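Local coordinates for protein putative thioesterase yhdA (Lactococcus lactis subsp. lactis, PDB 3GEK) that probably hydrolyses acyl-CoA thioesters, possibly 1,4-dihydroxy-2-naphthoyl-CoA, as a hotdog-fold member of the PaaI thioesterase family, at residues Ala51-Ala56 / Gln77-Asn82; Phe12-Asp17 / Ser64-Ser69. The protein carries 7 engineered substitutions. All coordinates share one frame; numbering follows the deposited sequence.

In the fold
After a short helix (3-6) and the two-residue strand 9-10, the chain forms strand 12-16, then strand 28-35, and next enters helix 49-68, which both contacts use. Contact 2 closes a loop of 46 residues when 64-69, at the end of the helix, meets 12-17. Contact 1 closes a shorter one, of 20 residues, when strand 73-83 passes the early helical turns at 51-56. The segments alternate along the chain, so the two loops cross instead of nesting. Their centres lie 19 Å apart on opposite sides of the chain's centre. Contact 1 ties the helix to a strand at the subunit interface, through buried side chains, and contact 2 ties its end to a strand near the surface.

Contact 1 of 2, residues Ala51-Ala56 / Gln77-Asn82; sequences ASLALA and QSINAN. Engineered in segment 77-82: Asn-80 (natural residue Ser).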
loop_
_atom_site.group_PDB
_atom_site.type_symbol
_atom_site.label_atom_id
_atom_site.label_comp_id
_atom_site.label_asym_id
_atom_site.label_seq_id
_atom_site.Cartn_x
_atom_site.Cartn_y
_atom_site.Cartn_z
ATOM N N ALA A 51 9.084 -8.655 11.729
ATOM C CA ALA A 51 8.823 -10.089 11.872
ATOM C C ALA A 51 7.470 -10.479 11.271
ATOM O O ALA A 51 7.376 -11.479 10.558
ATOM C CB ALA A 51 8.905 -10.507 13.336
ATOM N N SER A 52 6.434 -9.688 11.563
ATOM C CA SER A 52 5.101 -9.879 10.979
ATOM C C SER A 52 5.099 -9.709 9.458
ATOM O O SER A 52 4.481 -10.497 8.742
ATOM C CB SER A 52 4.086 -8.925 11.614
ATOM O OG SER A 52 3.971 -9.159 13.013
ATOM N N LEU A 53 5.778 -8.671 8.974
ATOM C CA LEU A 53 5.939 -8.453 7.537
ATOM C C LEU A 53 6.582 -9.657 6.874
ATOM O O LEU A 53 6.086 -10.147 5.859
ATOM C CB LEU A 53 6.810 -7.227 7.271
ATOM C CG LEU A 53 6.208 -5.837 7.095
ATOM C CD1 LEU A 53 4.910 -5.650 7.871
ATOM C CD2 LEU A 53 7.266 -4.807 7.520
ATOM N N ALA A 54 7.688 -10.122 7.458
ATOM C CA ALA A 54 8.409 -11.275 6.953
ATOM C C ALA A 54 7.544 -12.537 6.995
ATOM O O ALA A 54 7.560 -13.329 6.054
ATOM C CB ALA A 54 9.692 -11.475 7.731
ATOM N N LEU A 55 6.785 -12.712 8.077
ATOM C CA LEU A 55 5.860 -13.840 8.204
ATOM C C LEU A 55 4.846 -13.846 7.056
ATOM O O LEU A 55 4.554 -14.899 6.482
ATOM C CB LEU A 55 5.129 -13.792 9.556
ATOM C CG LEU A 55 3.903 -14.680 9.814
ATOM C CD1 LEU A 55 4.258 -16.145 9.771
ATOM C CD2 LEU A 55 3.246 -14.348 11.152
ATOM N N ALA A 56 4.313 -12.669 6.735
ATOM C CA ALA A 56 3.312 -12.532 5.677
ATOM C C ALA A 56 3.877 -12.852 4.305
ATOM O O ALA A 56 3.258 -13.588 3.546
ATOM C CB ALA A 56 2.730 -11.146 5.678
ATOM N N GLN A 77 6.519 -9.444 -4.873
ATOM C CA GLN A 77 6.570 -8.262 -5.727
ATOM C C GLN A 77 6.143 -7.016 -4.947
ATOM O O GLN A 77 6.730 -5.941 -5.095
ATOM C CB GLN A 77 5.665 -8.470 -6.947
ATOM C CG GLN A 77 5.475 -7.255 -7.844
ATOM C CD GLN A 77 4.683 -7.575 -9.102
ATOM O OE1 GLN A 77 5.085 -8.417 -9.908
ATOM N NE2 GLN A 77 3.556 -6.894 -9.283
ATOM N N SER A 78 5.122 -7.178 -4.113
ATOM C CA SER A 78 4.496 -6.070 -3.404
ATOM C C SER A 78 3.995 -6.499 -2.046
ATOM O O SER A 78 3.542 -7.631 -1.872
ATOM C CB SER A 78 3.297 -5.537 -4.191
ATOM O OG SER A 78 3.555 -4.236 -4.647
ATOM N N ILE A 79 4.051 -5.572 -1.097
ATOM C CA ILE A 79 3.548 -5.822 0.239
ATOM C C ILE A 79 3.071 -4.511 0.868
ATOM O O ILE A 79 3.789 -3.505 0.857
ATOM C CB ILE A 79 4.602 -6.597 1.116
ATOM C CG1 ILE A 79 3.973 -7.179 2.394
ATOM C CG2 ILE A 79 5.848 -5.750 1.388
ATOM C CD1 ILE A 79 3.935 -6.228 3.576
ATOM N N ASN A 80 1.844 -4.526 1.378
ATOM C CA ASN A 80 1.313 -3.409 2.154
ATOM C C ASN A 80 0.804 -3.912 3.495
ATOM O O ASN A 80 0.057 -4.890 3.549
ATOM C CB ASN A 80 0.162 -2.716 1.416
ATOM C CG ASN A 80 -0.281 -1.436 2.109
ATOM O OD1 ASN A 80 0.333 -0.390 1.934
ATOM N ND2 ASN A 80 -1.350 -1.514 2.889
ATOM N N ALA A 81 1.195 -3.232 4.569
ATOM C CA ALA A 81 0.770 -3.618 5.905
ATOM C C ALA A 81 0.277 -2.438 6.718
ATOM O O ALA A 81 0.812 -1.335 6.628
ATOM C CB ALA A 81 1.893 -4.326 6.642
ATOM N N ASN A 82 -0.758 -2.694 7.507
ATOM C CA ASN A 82 -1.235 -1.760 8.505
ATOM C C ASN A 82 -1.170 -2.473 9.848
ATOM O O ASN A 82 -1.780 -3.529 10.013
ATOM C CB ASN A 82 -2.666 -1.325 8.191
ATOM C CG ASN A 82 -2.746 -0.420 6.977
ATOM O OD1 ASN A 82 -2.403 0.761 7.048
ATOM N ND2 ASN A 82 -3.195 -0.972 5.851
#
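Leu-53 is the helix residue that carries the apolar contact, set against Ile-79 and Ala-81 of the strand. Its CD1 methyl meets the CB of Ala-81 at 3.5 Å, a tight approach for two methyl groups, while its branch carbon CG sits 4.2 Å from Ile-79 CD1. The bond from CA to CB of Leu-53 runs past the strand more than at it; a chi1 of -91° and a chi2 of 30°, both off the usual staggered values, bring the isobutyl end onto the methyl of Ala-81. Ile-79 points toward the helix, and with CG1 anti to its own N (chi1 -166°) its CD1 comes beside the leucine. A branched residue here reaches across to the helix, whereas at Ala-81 a single methyl lets helix and strand draw close, with 7.3 Å between CA of Leu-53 and CA of Ala-81.

This is the core of a hotdog fold, in which an antiparallel sheet wraps around one long helix. Small residues such as Ala-56, whose CB faces the strand, suit that close wrapping; Ala-56 and Ala-81 also both touch Ile-124 of strand 120-131.

No hydrogen bond joins the two segments; their meeting is purely apolar. The backbone polar groups have partners of their own. Within the helix, Leu-55 N bonds Ala-51 O at 2.8 Å. On one side strand 73-83 pairs with strand 120-131, where Gln-77 and Ser-78 both face Val-127 in a classic beta bulge. Residues 78-82 pair antiparallel with a strand of a second subunit, extending the sheet across the interface as in other hotdog dimers. Leu-53 packs there on Glu-57 of that second subunit, and Ile-79 on its Ala-81.

Contact 2 of 2, residues Phe12-Asp17 / Ser64-Ser69; sequences FQVFTD and SNAIGS
Val-14 meets Ala-66 and Ile-67 without any stacked flat group between them. The nearest flat group is the phenyl ring of Phe-12, which leans toward the helix but stops with CE2 still 5.1 Å from Ala-66 CB; the ring packs instead on Met-62 and Ala-63, one turn earlier. The other ring of the segment, that of Phe-15, leaves from the opposite side of the strand: because successive residues of a strand point to opposite faces, Phe-12 and Val-14 turn to the helix and Phe-15 turns from it.

The touching itself is aliphatic. Val-14 divides its two methyls between neighbouring helix residues: CG1 reaches Ala-66 CB at 3.5 Å and CG2 comes to 4.2 Å from Ile-67 CG1. A chi1 of 62° directs CG1 to Ala-66 and leaves CG2 for Ile-67. Beta-branched valine suits an extended strand and offers two contact points; alanine on the helix keeps that surface low enough for the strand to come near. Ile-67 meets Val-14 at a slant, its extended chain (chi2 168°) lying across the valine and not end-on.

The helix stops here: Ser-69 N still bonds Asn-65 O at 2.8 Å, but Ser-69 itself has positive phi. The last turn of the helix is fastened elsewhere too, with Ser-64 OG hydrogen-bonded to His-107, Trp-109 and Asn-128, and Asn-65 OD1 to the backbone N of Ala-74. Strand 12-16 in turn pairs antiparallel with strand 28-35, whose Tyr-28 also touches Ile-67, so the end of helix 49-68 lies against both strands.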
loop_
_atom_site.group_PDB
_atom_site.type_symbol
_atom_site.label_atom_id
_atom_site.label_comp_id
_atom_site.label_asym_id
_atom_site.label_seq_id
_atom_site.Cartn_x
_atom_site.Cartn_y
_atom_site.Cartn_z
ATOM N N PHE A 12 1.839 -24.779 9.205
ATOM C CA PHE A 12 1.510 -24.249 7.883
ATOM C C PHE A 12 0.623 -25.229 7.123
ATOM O O PHE A 12 0.949 -26.410 7.013
ATOM C CB PHE A 12 2.763 -23.904 7.060
ATOM C CG PHE A 12 2.452 -23.405 5.661
ATOM C CD1 PHE A 12 2.006 -22.101 5.452
ATOM C CD2 PHE A 12 2.594 -24.244 4.558
ATOM C CE1 PHE A 12 1.708 -21.638 4.167
ATOM C CE2 PHE A 12 2.297 -23.788 3.266
ATOM C CZ PHE A 12 1.851 -22.485 3.077
ATOM N N GLN A 13 -0.504 -24.730 6.627
ATOM C CA GLN A 13 -1.384 -25.495 5.738
ATOM C C GLN A 13 -2.108 -24.583 4.757
ATOM O O GLN A 13 -2.593 -23.513 5.125
ATOM C CB GLN A 13 -2.375 -26.379 6.516
ATOM C CG GLN A 13 -3.192 -25.671 7.590
ATOM C CD GLN A 13 -3.845 -26.635 8.580
ATOM O OE1 GLN A 13 -3.251 -27.639 8.983
ATOM N NE2 GLN A 13 -5.074 -26.323 8.982
ATOM N N VAL A 14 -2.150 -25.018 3.501
ATOM C CA VAL A 14 -2.888 -24.343 2.436
ATOM C C VAL A 14 -4.046 -25.255 2.012
ATOM O O VAL A 14 -3.877 -26.476 1.911
ATOM C CB VAL A 14 -1.953 -23.977 1.247
ATOM C CG1 VAL A 14 -1.352 -25.222 0.617
ATOM C CG2 VAL A 14 -2.679 -23.137 0.206
ATOM N N PHE A 15 -5.221 -24.668 1.793
ATOM C CA PHE A 15 -6.446 -25.454 1.588
ATOM C C PHE A 15 -7.531 -24.693 0.832
ATOM O O PHE A 15 -7.498 -23.468 0.746
ATOM C CB PHE A 15 -7.004 -25.946 2.935
ATOM C CG PHE A 15 -7.326 -24.835 3.909
ATOM C CD1 PHE A 15 -6.332 -24.293 4.722
ATOM C CD2 PHE A 15 -8.622 -24.333 4.013
ATOM C CE1 PHE A 15 -6.622 -23.267 5.619
ATOM C CE2 PHE A 15 -8.921 -23.307 4.905
ATOM C CZ PHE A 15 -7.917 -22.773 5.710
ATOM N N THR A 16 -8.488 -25.439 0.285
ATOM C CA THR A 16 -9.688 -24.859 -0.308
ATOM C C THR A 16 -10.887 -25.192 0.570
ATOM O O THR A 16 -10.866 -26.180 1.310
ATOM C CB THR A 16 -9.951 -25.392 -1.734
ATOM O OG1 THR A 16 -10.077 -26.818 -1.703
ATOM C CG2 THR A 16 -8.823 -25.016 -2.670
ATOM N N ASP A 17 -11.928 -24.368 0.491
ATOM C CA ASP A 17 -13.186 -24.662 1.176
ATOM C C ASP A 17 -13.905 -25.792 0.453
ATOM O O ASP A 17 -13.740 -25.962 -0.760
ATOM C CB ASP A 17 -14.084 -23.422 1.228
ATOM C CG ASP A 17 -13.361 -22.197 1.766
ATOM O OD1 ASP A 17 -13.048 -22.161 2.977
ATOM O OD2 ASP A 17 -13.108 -21.268 0.973
ATOM N N SER A 64 1.462 -19.856 -2.310
ATOM C CA SER A 64 1.477 -19.720 -3.768
ATOM C C SER A 64 2.192 -20.890 -4.443
ATOM O O SER A 64 1.674 -21.458 -5.404
ATOM C CB SER A 64 2.118 -18.397 -4.187
ATOM O OG SER A 64 1.221 -17.310 -4.039
ATOM N N ASN A 65 3.370 -21.246 -3.930
ATOM C CA ASN A 65 4.148 -22.376 -4.449
ATOM C C ASN A 65 3.419 -23.715 -4.335
ATOM O O ASN A 65 3.454 -24.524 -5.263
ATOM C CB ASN A 65 5.519 -22.454 -3.769
ATOM C CG ASN A 65 6.483 -21.394 -4.272
ATOM O OD1 ASN A 65 6.250 -20.756 -5.297
ATOM N ND2 ASN A 65 7.581 -21.208 -3.549
ATOM N N ALA A 66 2.755 -23.928 -3.201
ATOM C CA ALA A 66 1.937 -25.121 -2.978
ATOM C C ALA A 66 0.761 -25.239 -3.959
ATOM O O ALA A 66 0.467 -26.330 -4.443
ATOM C CB ALA A 66 1.443 -25.149 -1.549
ATOM N N ILE A 67 0.101 -24.116 -4.246
ATOM C CA ILE A 67 -0.997 -24.059 -5.219
ATOM C C ILE A 67 -0.514 -24.390 -6.638
ATOM O O ILE A 67 -1.155 -25.160 -7.356
ATOM C CB ILE A 67 -1.694 -22.668 -5.211
ATOM C CG1 ILE A 67 -2.444 -22.447 -3.892
ATOM C CG2 ILE A 67 -2.645 -22.511 -6.406
ATOM C CD1 ILE A 67 -2.904 -21.018 -3.676
ATOM N N GLY A 68 0.616 -23.804 -7.028
ATOM C CA GLY A 68 1.192 -24.023 -8.351
ATOM C C GLY A 68 1.788 -25.403 -8.541
ATOM O O GLY A 68 1.533 -26.051 -9.553
ATOM N N SER A 69 2.569 -25.835 -7.548
ATOM C CA SER A 69 3.250 -27.134 -7.551
ATOM C C SER A 69 3.973 -27.429 -8.872
ATOM O O SER A 69 3.423 -28.074 -9.773
ATOM C CB SER A 69 2.287 -28.267 -7.173
ATOM O OG SER A 69 2.982 -29.490 -6.998
#